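Local coordinates for Lin1840 protein (Listeria innocua serovar 6a, PDB 4ZOC) that probably hydrolyses terminal, non-reducing beta-D-glucosyl residues as a family 3 beta-glucosidase involved in beta-1,2-glucan metabolism, at residues M47-T50 / D51-E55; M303-C306 / Y307-L311; V705-S708 / S709-D713; D157-L160 / N161-G165; L482-A485 / Q486-L489. The protein carries 2 engineered substitutions. All coordinates share one frame; numbering follows the deposited sequence.

Contact 1: M47-T50 / D51-E55; sequences MKLT and DAHTE
T50 and H53 make a local helix-capping contact, placed where the chain leaves helix 37-47 and at once enters the short helix 51-54 of the TIM-barrel domain. The imidazole of H53 folds back over the residues just before its own helix. Its ND1 accepts the backbone N-H of T50 at 3.2 Å in a nearly straight bond (167°), although T50 N lies 28° out of the ring plane. T50 OG1 stands over one face of the ring, near its rim, and also takes a weak bond from H53 N at 3.4 Å. With T50 as N-cap and H53 three residues on, each side chain accepting the other's backbone N-H, the pair forms a capping box. A chi1 of 63° turns OG1 of T50 toward the first turn of the helix. The carbonyl of T50 starts the helical bonding with T54 N, 3.1 Å from T50 O, while H53 N adds a weak second bond to the same oxygen. Upstream, K48 ends helix 37-47 in a Schellman motif with positive phi. L49 then turns its CD2 against the CB of H53 at 3.8 Å, and its CA lies at the edge of the imidazole. L49 and T54 both pack on L44 and L25, whereas the H53 ring meets that of H309 at a steep angle.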
loop_
_atom_site.group_PDB
_atom_site.type_symbol
_atom_site.label_atom_id
_atom_site.label_comp_id
_atom_site.label_asym_id
_atom_site.label_seq_id
_atom_site.Cartn_x
_atom_site.Cartn_y
_atom_site.Cartn_z
ATOM N N MET A 47 5.524 -36.388 -10.778
ATOM C CA MET A 47 4.682 -35.631 -11.779
ATOM C C MET A 47 3.774 -36.542 -12.601
ATOM O O MET A 47 2.976 -36.069 -13.388
ATOM C CB MET A 47 5.595 -34.839 -12.700
ATOM C CG MET A 47 6.422 -33.797 -11.907
ATOM S SD MET A 47 7.389 -32.738 -12.955
ATOM C CE MET A 47 6.193 -31.692 -13.754
ATOM N N LYS A 48 3.991 -37.851 -12.459
ATOM C CA LYS A 48 3.271 -38.903 -13.184
ATOM C C LYS A 48 3.438 -38.752 -14.694
ATOM O O LYS A 48 2.473 -38.935 -15.487
ATOM C CB LYS A 48 1.798 -38.948 -12.719
ATOM C CG LYS A 48 1.738 -39.281 -11.195
ATOM C CD LYS A 48 0.422 -38.999 -10.497
ATOM C CE LYS A 48 -0.776 -39.682 -11.148
ATOM N NZ LYS A 48 -1.642 -38.773 -11.978
ATOM N N LEU A 49 4.676 -38.438 -15.094
ATOM C CA LEU A 49 4.988 -38.244 -16.518
ATOM C C LEU A 49 5.488 -39.564 -17.056
ATOM O O LEU A 49 6.283 -40.233 -16.371
ATOM C CB LEU A 49 6.059 -37.174 -16.758
ATOM C CG LEU A 49 5.659 -35.739 -16.369
ATOM C CD1 LEU A 49 6.908 -34.877 -16.209
ATOM C CD2 LEU A 49 4.719 -35.275 -17.440
ATOM N N THR A 50 5.054 -39.890 -18.277
ATOM C CA THR A 50 5.490 -41.064 -19.008
ATOM C C THR A 50 6.281 -40.678 -20.243
ATOM O O THR A 50 6.365 -39.505 -20.629
ATOM C CB THR A 50 4.232 -41.758 -19.513
ATOM O OG1 THR A 50 3.562 -40.881 -20.425
ATOM C CG2 THR A 50 3.296 -42.116 -18.349
ATOM N N ASP A 51 6.786 -41.672 -20.962
ATOM C CA ASP A 51 7.479 -41.381 -22.188
ATOM C C ASP A 51 6.612 -40.710 -23.212
ATOM O O ASP A 51 7.061 -39.900 -24.046
ATOM C CB ASP A 51 8.038 -42.673 -22.795
ATOM C CG ASP A 51 9.258 -43.143 -22.093
ATOM O OD1 ASP A 51 9.905 -42.335 -21.420
ATOM O OD2 ASP A 51 9.619 -44.334 -22.237
ATOM N N ALA A 52 5.366 -41.117 -23.239
ATOM C CA ALA A 52 4.464 -40.509 -24.161
ATOM C C ALA A 52 4.339 -38.982 -23.900
ATOM O O ALA A 52 4.120 -38.197 -24.827
ATOM C CB ALA A 52 3.105 -41.207 -24.110
ATOM N N HIS A 53 4.485 -38.551 -22.672
ATOM C CA HIS A 53 4.453 -37.094 -22.364
ATOM C C HIS A 53 5.779 -36.449 -22.760
ATOM O O HIS A 53 5.792 -35.453 -23.451
ATOM C CB HIS A 53 4.201 -36.843 -20.874
ATOM C CG HIS A 53 2.863 -37.331 -20.412
ATOM N ND1 HIS A 53 2.697 -38.014 -19.233
ATOM C CD2 HIS A 53 1.644 -37.225 -20.960
ATOM C CE1 HIS A 53 1.427 -38.342 -19.085
ATOM N NE2 HIS A 53 0.764 -37.857 -20.119
ATOM N N THR A 54 6.895 -37.022 -22.333
ATOM C CA THR A 54 8.166 -36.384 -22.540
ATOM C C THR A 54 8.630 -36.376 -23.999
ATOM O O THR A 54 9.225 -35.406 -24.461
ATOM C CB THR A 54 9.228 -36.887 -21.546
ATOM O OG1 THR A 54 9.559 -38.256 -21.799
ATOM C CG2 THR A 54 8.733 -36.732 -20.131
ATOM N N GLU A 55 8.265 -37.398 -24.755
ATOM C CA GLU A 55 8.626 -37.475 -26.141
ATOM C C GLU A 55 7.783 -36.542 -26.966
ATOM O O GLU A 55 8.074 -36.342 -28.133
ATOM C CB GLU A 55 8.456 -38.887 -26.656
ATOM C CG GLU A 55 9.436 -39.840 -25.932
ATOM C CD GLU A 55 9.275 -41.268 -26.332
ATOM O OE1 GLU A 55 10.079 -42.029 -25.840
ATOM O OE2 GLU A 55 8.346 -41.605 -27.116
#

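Contact 2: M303-C306 / Y307-L311; sequences MTTC and YIHEL
T305 packs against I308 and H309 at the start of helix 306-316, which follows the last strand, 301-302, of the TIM barrel. As N-cap residue, T305 makes no capping bond with its side chain. Its chi1 of 62° instead places OG1 3.5 Å from H309 CD2, and the branch carbon CB of T305 comes equally near that atom. I308 has CG1 anti to the backbone N (chi1 -157°), which leaves CG2 turned back toward T305. That methyl is 3.6 Å from T305 CB and also sits 3.9 Å above the plane of the H309 ring, over its centre. The H309 ring, with I308 CG2 over one face and T305 CB coming obliquely from the same side, directs NE2 to the carbonyl of M47. With chi1 -51°, E310 CG comes to 3.3 Å from C306 O, the acceptor for E310 N at 2.9 Å. H309 N bonds T305 O at 3.1 Å. Water 1 donates to T304 O and accepts from I308 N, while the carboxylate of E301 takes the N-H groups of C306 and Y307. The first-turn N-H groups of C306, Y307 and I308 are thus met by a carboxylate and a water in place of the N-cap hydroxyl.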
loop_
_atom_site.group_PDB
_atom_site.type_symbol
_atom_site.label_atom_id
_atom_site.label_comp_id
_atom_site.label_asym_id
_atom_site.label_seq_id
_atom_site.Cartn_x
_atom_site.Cartn_y
_atom_site.Cartn_z
ATOM N N MET A 303 6.105 -26.479 -16.013
ATOM C CA MET A 303 6.474 -27.426 -14.889
ATOM C C MET A 303 5.399 -27.867 -13.920
ATOM O O MET A 303 5.643 -28.361 -12.847
ATOM C CB MET A 303 7.694 -26.905 -14.180
ATOM C CG MET A 303 8.974 -27.330 -14.904
ATOM S SD MET A 303 9.206 -29.155 -14.941
ATOM C CE MET A 303 9.668 -29.469 -13.237
ATOM N N THR A 304 4.163 -27.791 -14.388
ATOM C CA THR A 304 2.997 -28.430 -13.731
ATOM C C THR A 304 2.206 -29.199 -14.793
ATOM O O THR A 304 2.475 -29.059 -15.998
ATOM C CB THR A 304 2.135 -27.423 -12.881
ATOM O OG1 THR A 304 1.793 -26.255 -13.675
ATOM C CG2 THR A 304 2.911 -27.031 -11.680
ATOM N N THR A 305 1.260 -30.004 -14.297
ATOM C CA THR A 305 0.653 -31.067 -15.004
ATOM C C THR A 305 -0.844 -30.925 -15.184
ATOM O O THR A 305 -1.454 -31.891 -15.564
ATOM C CB THR A 305 0.946 -32.399 -14.330
ATOM O OG1 THR A 305 0.396 -32.404 -13.020
ATOM C CG2 THR A 305 2.446 -32.655 -14.193
ATOM N N CYS A 306 -1.450 -29.734 -15.018
ATOM C CA CYS A 306 -2.829 -29.601 -15.225
ATOM C C CYS A 306 -3.226 -29.891 -16.672
ATOM O O CYS A 306 -4.143 -30.681 -16.908
ATOM C CB CYS A 306 -3.355 -28.178 -14.841
ATOM S SG CYS A 306 -2.939 -27.757 -13.148
ATOM N N TYR A 307 -2.574 -29.235 -17.639
ATOM C CA TYR A 307 -2.876 -29.495 -19.037
ATOM C C TYR A 307 -2.706 -30.939 -19.398
ATOM O O TYR A 307 -3.649 -31.595 -19.940
ATOM C CB TYR A 307 -2.066 -28.626 -20.001
ATOM C CG TYR A 307 -2.513 -27.136 -20.111
ATOM C CD1 TYR A 307 -3.694 -26.648 -19.507
ATOM C CD2 TYR A 307 -1.725 -26.227 -20.809
ATOM C CE1 TYR A 307 -4.080 -25.345 -19.665
ATOM C CE2 TYR A 307 -2.120 -24.921 -20.983
ATOM C CZ TYR A 307 -3.289 -24.459 -20.359
ATOM O OH TYR A 307 -3.720 -23.194 -20.551
ATOM N N ILE A 308 -1.509 -31.441 -19.109
ATOM C CA ILE A 308 -1.155 -32.801 -19.532
ATOM C C ILE A 308 -2.156 -33.867 -19.028
ATOM O O ILE A 308 -2.574 -34.748 -19.784
ATOM C CB ILE A 308 0.340 -33.037 -19.252
ATOM C CG1 ILE A 308 0.877 -34.147 -20.155
ATOM C CG2 ILE A 308 0.637 -33.345 -17.810
ATOM C CD1 ILE A 308 1.336 -33.658 -21.506
ATOM N N HIS A 309 -2.580 -33.755 -17.772
ATOM C CA HIS A 309 -3.469 -34.747 -17.176
ATOM C C HIS A 309 -4.970 -34.474 -17.389
ATOM O O HIS A 309 -5.765 -35.428 -17.376
ATOM C CB HIS A 309 -3.131 -34.951 -15.697
ATOM C CG HIS A 309 -1.788 -35.568 -15.466
ATOM N ND1 HIS A 309 -1.252 -36.526 -16.298
ATOM C CD2 HIS A 309 -0.853 -35.342 -14.507
ATOM C CE1 HIS A 309 -0.033 -36.844 -15.879
ATOM N NE2 HIS A 309 0.226 -36.148 -14.788
ATOM N N GLU A 310 -5.363 -33.241 -17.663
ATOM C CA GLU A 310 -6.822 -32.876 -17.716
ATOM C C GLU A 310 -7.444 -32.419 -19.054
ATOM O O GLU A 310 -8.706 -32.481 -19.230
ATOM C CB GLU A 310 -7.158 -31.765 -16.688
ATOM C CG GLU A 310 -6.675 -32.086 -15.301
ATOM C CD GLU A 310 -7.486 -33.130 -14.585
ATOM O OE1 GLU A 310 -8.566 -33.563 -15.072
ATOM O OE2 GLU A 310 -7.056 -33.512 -13.465
ATOM N N LEU A 311 -6.630 -31.947 -19.999
ATOM C CA LEU A 311 -7.176 -31.376 -21.261
ATOM C C LEU A 311 -7.922 -32.428 -22.034
ATOM O O LEU A 311 -8.949 -32.122 -22.624
ATOM C CB LEU A 311 -6.094 -30.763 -22.133
ATOM C CG LEU A 311 -5.546 -29.390 -21.704
ATOM C CD1 LEU A 311 -4.622 -28.867 -22.767
ATOM C CD2 LEU A 311 -6.653 -28.374 -21.525
HETATM O O HOH W 1 0.638 -29.683 -18.228
#

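Contact 3: V705-S708 / S709-D713; sequences VGTS and SEDVD
A chi1 of 80° swings the hydroxyl of S708 inward over the turn, and from there OG faces the two N-H groups that follow. E710 N donates to S708 OG at 3.0 Å and D711 N at 2.9 Å, both bonds being bent by a similar amount. T707 adopts a comparable torsion (chi1 55°), which lays its OG1 3.8 Å from D711 CB, while D711 turns its carboxylate toward the same solvent layer. Water 3 joins T707 OG1 to D711 OD2, and water 5 is hydrogen-bonded to S708 OG and weakly to D711 OD2. This is the turn of a beta hairpin made by strands 699-706 and 712-720 of the fibronectin type III-like domain. V705 and D713 form an antiparallel hydrogen-bonded pair, with V705 N to D713 O and D713 N to V705 O both at 2.9 Å. The next pair, G706 with V712, is non-hydrogen-bonded, and its CA atoms come within 4.1 Å. D711 is the centre of an inverse gamma turn, and D711 O accepts from T707 N at 3.0 Å. From within the turn, S709 OG bonds the carbonyl of F598, tying the hairpin end to a neighbouring loop. One serine oxygen therefore satisfies two backbone N-H groups of the turn, whereas the buried S708 N has no partner in the model.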
loop_
_atom_site.group_PDB
_atom_site.type_symbol
_atom_site.label_atom_id
_atom_site.label_comp_id
_atom_site.label_asym_id
_atom_site.label_seq_id
_atom_site.Cartn_x
_atom_site.Cartn_y
_atom_site.Cartn_z
ATOM N N VAL A 705 12.714 21.017 -17.205
ATOM C CA VAL A 705 13.913 20.548 -17.874
ATOM C C VAL A 705 15.046 20.581 -16.833
ATOM O O VAL A 705 15.337 21.619 -16.219
ATOM C CB VAL A 705 14.306 21.437 -19.053
ATOM C CG1 VAL A 705 15.562 20.849 -19.692
ATOM C CG2 VAL A 705 13.189 21.469 -20.093
ATOM N N GLY A 706 15.732 19.469 -16.656
ATOM C CA GLY A 706 16.829 19.520 -15.703
ATOM C C GLY A 706 17.595 18.219 -15.605
ATOM O O GLY A 706 17.611 17.418 -16.533
ATOM N N THR A 707 18.183 18.001 -14.431
ATOM C CA THR A 707 19.141 16.903 -14.239
ATOM C C THR A 707 18.776 15.909 -13.086
ATOM O O THR A 707 19.576 15.030 -12.747
ATOM C CB THR A 707 20.556 17.438 -13.964
ATOM O OG1 THR A 707 20.492 18.344 -12.833
ATOM C CG2 THR A 707 21.098 18.195 -15.178
ATOM N N SER A 708 17.614 16.144 -12.504
ATOM C CA SER A 708 16.843 15.276 -11.630
ATOM C C SER A 708 15.374 15.659 -11.634
ATOM O O SER A 708 14.961 16.604 -12.300
ATOM C CB SER A 708 17.366 15.287 -10.206
ATOM O OG SER A 708 16.961 16.397 -9.436
ATOM N N SER A 709 14.562 14.910 -10.872
ATOM C CA SER A 709 13.151 15.256 -10.733
ATOM C C SER A 709 12.945 16.503 -9.901
ATOM O O SER A 709 11.838 17.011 -9.916
ATOM C CB SER A 709 12.308 14.125 -10.158
ATOM O OG SER A 709 12.732 13.746 -8.841
ATOM N N GLU A 710 13.994 16.946 -9.202
ATOM C CA GLU A 710 13.989 18.147 -8.352
ATOM C C GLU A 710 14.748 19.342 -8.982
ATOM O O GLU A 710 14.333 20.518 -8.832
ATOM C CB GLU A 710 14.534 17.817 -6.935
ATOM C CG GLU A 710 13.589 16.925 -6.186
ATOM C CD GLU A 710 12.199 17.568 -5.976
ATOM O OE1 GLU A 710 12.223 18.748 -5.636
ATOM O OE2 GLU A 710 11.097 16.932 -6.093
ATOM N N ASP A 711 15.831 19.062 -9.678
ATOM C CA ASP A 711 16.752 20.100 -10.127
ATOM C C ASP A 711 16.411 20.520 -11.557
ATOM O O ASP A 711 16.995 20.010 -12.508
ATOM C CB ASP A 711 18.172 19.567 -10.073
ATOM C CG ASP A 711 18.710 19.432 -8.684
ATOM O OD1 ASP A 711 18.174 20.015 -7.747
ATOM O OD2 ASP A 711 19.726 18.713 -8.521
ATOM N N VAL A 712 15.384 21.384 -11.662
ATOM C CA VAL A 712 14.720 21.672 -12.934
ATOM C C VAL A 712 14.404 23.139 -13.076
ATOM O O VAL A 712 14.206 23.806 -12.073
ATOM C CB VAL A 712 13.438 20.870 -13.179
ATOM C CG1 VAL A 712 13.704 19.377 -13.298
ATOM C CG2 VAL A 712 12.440 21.089 -12.050
ATOM N N ASP A 713 14.320 23.592 -14.331
ATOM C CA ASP A 713 13.720 24.858 -14.665
ATOM C C ASP A 713 12.312 24.543 -15.172
ATOM O O ASP A 713 12.110 23.510 -15.805
ATOM C CB ASP A 713 14.456 25.496 -15.789
ATOM C CG ASP A 713 15.833 26.034 -15.409
ATOM O OD1 ASP A 713 16.113 26.370 -14.278
ATOM O OD2 ASP A 713 16.616 26.260 -16.357
HETATM O O HOH W 2 17.785 23.099 -16.471
HETATM O O HOH W 3 21.043 17.390 -10.371
HETATM O O HOH W 4 20.234 20.932 -13.045
HETATM O O HOH W 5 18.070 16.263 -7.113
#

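Contact 4: D157-L160 / N161-G165; sequences DPFL and NSELG
The carbonyl oxygen of P158 is gripped twice by S162, whose backbone N and hydroxyl OG each donate to it at 2.8 Å. The two donors reach P158 O from opposite faces of its carbonyl plane. The first torsion of S162 rotates OG back onto the preceding helical turn, within bonding distance of that oxygen. D157 is the N-cap of helix 158-173, and its OD2 accepts L160 N at 2.7 Å in an almost straight bond (173°). The other oxygen, OD1, is bonded to the hydroxyl of Y565. In the first turn, F159 has its CG anti to the backbone N (chi1 -178°), which sends the ring alongside the helix to E163, one turn further on. The CG methylene of E163 stands over one face of that ring, 3.7 Å from its centroid, in a CH-pi contact. Bent at chi2, the glutamate lays its carboxylate within 5° of parallel to the ring plane. Salt bridges to R112 and K166 engage OE1 and OE2. L160 and L164 touch through their CD1 methyls at 3.7 Å on a side of the helix where L164 also meets helix 112-128. F663, on strand 659-668 of the fibronectin-like domain, packs on F159, L160 and E163, so this helix start joins the TIM barrel to that domain. The two basic partners probably keep E163 ionised, while its aliphatic part remains pressed against the aromatic ring.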
loop_
_atom_site.group_PDB
_atom_site.type_symbol
_atom_site.label_atom_id
_atom_site.label_comp_id
_atom_site.label_asym_id
_atom_site.label_seq_id
_atom_site.Cartn_x
_atom_site.Cartn_y
_atom_site.Cartn_z
ATOM N N ASP A 157 9.465 4.494 -12.719
ATOM C CA ASP A 157 8.916 5.286 -13.834
ATOM C C ASP A 157 8.487 4.472 -15.027
ATOM O O ASP A 157 9.278 3.750 -15.611
ATOM C CB ASP A 157 9.955 6.293 -14.331
ATOM C CG ASP A 157 9.345 7.231 -15.335
ATOM O OD1 ASP A 157 8.310 7.844 -14.968
ATOM O OD2 ASP A 157 9.828 7.249 -16.477
ATOM N N PRO A 158 7.221 4.603 -15.435
ATOM C CA PRO A 158 6.737 3.799 -16.559
ATOM C C PRO A 158 7.426 4.186 -17.845
ATOM O O PRO A 158 7.623 3.285 -18.700
ATOM C CB PRO A 158 5.251 4.083 -16.620
ATOM C CG PRO A 158 4.925 4.682 -15.316
ATOM C CD PRO A 158 6.138 5.259 -14.711
ATOM N N PHE A 159 7.759 5.486 -18.025
ATOM C CA PHE A 159 8.434 5.895 -19.321
ATOM C C PHE A 159 9.846 5.327 -19.454
ATOM O O PHE A 159 10.182 4.654 -20.475
ATOM C CB PHE A 159 8.480 7.417 -19.521
ATOM C CG PHE A 159 9.090 7.848 -20.803
ATOM C CD1 PHE A 159 8.435 7.659 -21.960
ATOM C CD2 PHE A 159 10.342 8.405 -20.833
ATOM C CE1 PHE A 159 9.009 8.053 -23.174
ATOM C CE2 PHE A 159 10.930 8.775 -22.005
ATOM C CZ PHE A 159 10.245 8.590 -23.170
ATOM N N LEU A 160 10.671 5.590 -18.459
ATOM C CA LEU A 160 11.925 4.927 -18.405
ATOM C C LEU A 160 11.791 3.437 -18.604
ATOM O O LEU A 160 12.566 2.800 -19.395
ATOM C CB LEU A 160 12.635 5.191 -17.067
ATOM C CG LEU A 160 14.058 4.713 -16.951
ATOM C CD1 LEU A 160 14.985 5.252 -18.064
ATOM C CD2 LEU A 160 14.693 5.062 -15.627
ATOM N N ASN A 161 10.864 2.785 -17.898
ATOM C CA ASN A 161 10.819 1.333 -17.983
ATOM C C ASN A 161 10.448 0.896 -19.388
ATOM O O ASN A 161 10.931 -0.118 -19.888
ATOM C CB ASN A 161 9.803 0.700 -16.980
ATOM C CG ASN A 161 10.242 0.905 -15.541
ATOM O OD1 ASN A 161 11.409 1.307 -15.321
ATOM N ND2 ASN A 161 9.434 0.529 -14.597
ATOM N N SER A 162 9.540 1.665 -19.997
ATOM C CA SER A 162 9.119 1.399 -21.388
ATOM C C SER A 162 10.306 1.525 -22.376
ATOM O O SER A 162 10.512 0.632 -23.206
ATOM C CB SER A 162 7.987 2.348 -21.815
ATOM O OG SER A 162 6.766 2.141 -21.085
ATOM N N GLU A 163 11.099 2.591 -22.231
ATOM C CA GLU A 163 12.228 2.922 -23.165
ATOM C C GLU A 163 13.318 1.872 -23.022
ATOM O O GLU A 163 13.807 1.325 -24.013
ATOM C CB GLU A 163 12.714 4.316 -22.961
ATOM C CG GLU A 163 11.658 5.374 -23.350
ATOM C CD GLU A 163 11.462 5.408 -24.833
ATOM O OE1 GLU A 163 12.393 5.749 -25.513
ATOM O OE2 GLU A 163 10.389 5.048 -25.350
ATOM N N LEU A 164 13.643 1.523 -21.790
ATOM C CA LEU A 164 14.665 0.486 -21.581
ATOM C C LEU A 164 14.213 -0.956 -21.927
ATOM O O LEU A 164 15.017 -1.798 -22.420
ATOM C CB LEU A 164 15.222 0.585 -20.183
ATOM C CG LEU A 164 15.815 1.977 -19.844
ATOM C CD1 LEU A 164 16.437 1.826 -18.450
ATOM C CD2 LEU A 164 16.873 2.487 -20.782
ATOM N N GLY A 165 12.936 -1.241 -21.741
ATOM C CA GLY A 165 12.400 -2.503 -22.179
ATOM C C GLY A 165 12.505 -2.658 -23.679
ATOM O O GLY A 165 12.888 -3.724 -24.158
HETATM O O HOH W 6 12.050 3.476 -13.735
#

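Contact 5: L482-A485 / Q486-L489; sequences LPEA and QYQL
Q486, Y487 and A485 are the residues most covered as the chain enters helix 484-494. The extended side chain of Q486 runs back beside P483, its NE2 3.8 Å from P483 CD, while OE1 lies 3.5 Å from L482 CD1. Its amide is fixed at both ends, since OE1 accepts from G465 N and NE2 donates to Y439 O. Y487 takes chi1 -61°, with CG beside its backbone N, and thereby reaches back across the helix start. There its OH accepts the backbone N-H of L482 at 3.2 Å and also bonds the carbonyl of E511. L482 CB touches the ring at CE2, 3.7 Å away, and L482 O lies at the ring edge, in its plane. E484 bends at chi2 so that OE1 comes to 3.6 Å from Y487 CD2; R481 forms a salt bridge with that oxygen and a cation-pi contact with the tyrosine. A485 contributes chiefly through its backbone: A485 O accepts L489 N at 2.9 Å. P483, the N-cap residue, accepts Q486 N from above its carbonyl plane. In the beta-alpha-beta unit 459-465, 484-494, 500-505, Q486 and L489 rest on strand 459-465, and L482 and Y487 pack against helix 513-517.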
loop_
_atom_site.group_PDB
_atom_site.type_symbol
_atom_site.label_atom_id
_atom_site.label_comp_id
_atom_site.label_asym_id
_atom_site.label_seq_id
_atom_site.Cartn_x
_atom_site.Cartn_y
_atom_site.Cartn_z
ATOM N N LEU A 482 20.261 -2.774 5.914
ATOM C CA LEU A 482 21.316 -3.729 6.016
ATOM C C LEU A 482 21.301 -4.294 7.405
ATOM O O LEU A 482 20.599 -3.757 8.302
ATOM C CB LEU A 482 22.673 -3.004 5.808
ATOM C CG LEU A 482 23.051 -2.372 4.483
ATOM C CD1 LEU A 482 24.303 -1.609 4.611
ATOM C CD2 LEU A 482 23.234 -3.442 3.468
ATOM N N PRO A 483 21.969 -5.404 7.614
ATOM C CA PRO A 483 22.175 -5.893 8.993
ATOM C C PRO A 483 22.689 -4.821 9.892
ATOM O O PRO A 483 23.543 -3.976 9.464
ATOM C CB PRO A 483 23.129 -7.055 8.826
ATOM C CG PRO A 483 22.990 -7.512 7.404
ATOM C CD PRO A 483 22.579 -6.297 6.604
ATOM N N GLU A 484 22.181 -4.740 11.120
ATOM C CA GLU A 484 22.587 -3.619 11.969
ATOM C C GLU A 484 24.112 -3.562 12.227
ATOM O O GLU A 484 24.664 -2.479 12.405
ATOM C CB GLU A 484 21.790 -3.654 13.258
ATOM C CG GLU A 484 22.046 -2.490 14.146
ATOM C CD GLU A 484 21.596 -1.132 13.590
ATOM O OE1 GLU A 484 20.735 -1.129 12.607
ATOM O OE2 GLU A 484 22.070 -0.107 14.254
ATOM N N ALA A 485 24.801 -4.717 12.195
ATOM C CA ALA A 485 26.253 -4.764 12.296
ATOM C C ALA A 485 26.963 -3.901 11.274
ATOM O O ALA A 485 28.037 -3.373 11.554
ATOM C CB ALA A 485 26.736 -6.189 12.197
ATOM N N GLN A 486 26.383 -3.741 10.073
ATOM C CA GLN A 486 26.983 -2.884 9.084
ATOM C C GLN A 486 26.814 -1.393 9.385
ATOM O O GLN A 486 27.727 -0.637 9.170
ATOM C CB GLN A 486 26.464 -3.212 7.679
ATOM C CG GLN A 486 26.808 -4.665 7.300
ATOM C CD GLN A 486 26.624 -4.939 5.825
ATOM O OE1 GLN A 486 26.835 -4.062 4.988
ATOM N NE2 GLN A 486 26.218 -6.165 5.491
ATOM N N TYR A 487 25.673 -0.976 9.894
ATOM C CA TYR A 487 25.532 0.389 10.368
ATOM C C TYR A 487 26.447 0.616 11.567
ATOM O O TYR A 487 27.088 1.683 11.640
ATOM C CB TYR A 487 24.089 0.754 10.750
ATOM C CG TYR A 487 23.101 0.655 9.604
ATOM C CD1 TYR A 487 22.918 1.705 8.771
ATOM C CD2 TYR A 487 22.325 -0.490 9.404
ATOM C CE1 TYR A 487 22.021 1.646 7.706
ATOM C CE2 TYR A 487 21.468 -0.582 8.318
ATOM C CZ TYR A 487 21.286 0.490 7.507
ATOM O OH TYR A 487 20.347 0.380 6.477
ATOM N N GLN A 488 26.591 -0.375 12.435
ATOM C CA GLN A 488 27.541 -0.232 13.556
ATOM C C GLN A 488 28.973 -0.069 13.052
ATOM O O GLN A 488 29.756 0.666 13.631
ATOM C CB GLN A 488 27.449 -1.410 14.562
ATOM C CG GLN A 488 26.098 -1.554 15.262
ATOM C CD GLN A 488 25.922 -2.961 15.827
ATOM O OE1 GLN A 488 26.841 -3.829 15.775
ATOM N NE2 GLN A 488 24.771 -3.207 16.400
ATOM N N LEU A 489 29.348 -0.835 12.053
ATOM C CA LEU A 489 30.674 -0.686 11.438
ATOM C C LEU A 489 30.903 0.678 10.862
ATOM O O LEU A 489 31.962 1.266 11.075
ATOM C CB LEU A 489 30.907 -1.827 10.372
ATOM C CG LEU A 489 32.197 -1.799 9.607
ATOM C CD1 LEU A 489 33.427 -1.822 10.510
ATOM C CD2 LEU A 489 32.253 -3.012 8.623
#

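Overall arrangement
Of the five contacts, contacts 1 and 2 alone meet directly, their centres 11 Å apart, with H53 CD2 packed on I308 CG1 at 3.3 Å. The side chain of T305 in contact 2 is about 14 Å from a bound glucose, and M303 touches W271, a residue of the glucose pocket. Contact 4, in the same TIM-barrel domain, lies about 25 Å from contact 2 between nearest atoms. It comes closer to contact 3, about 9 Å between nearest atoms, and Y565 bridges them, bonding D157 and touching S709. Contact 5 stands apart in the C-terminal family 3 domain, about 22 Å from contacts 3 and 4 between nearest atoms.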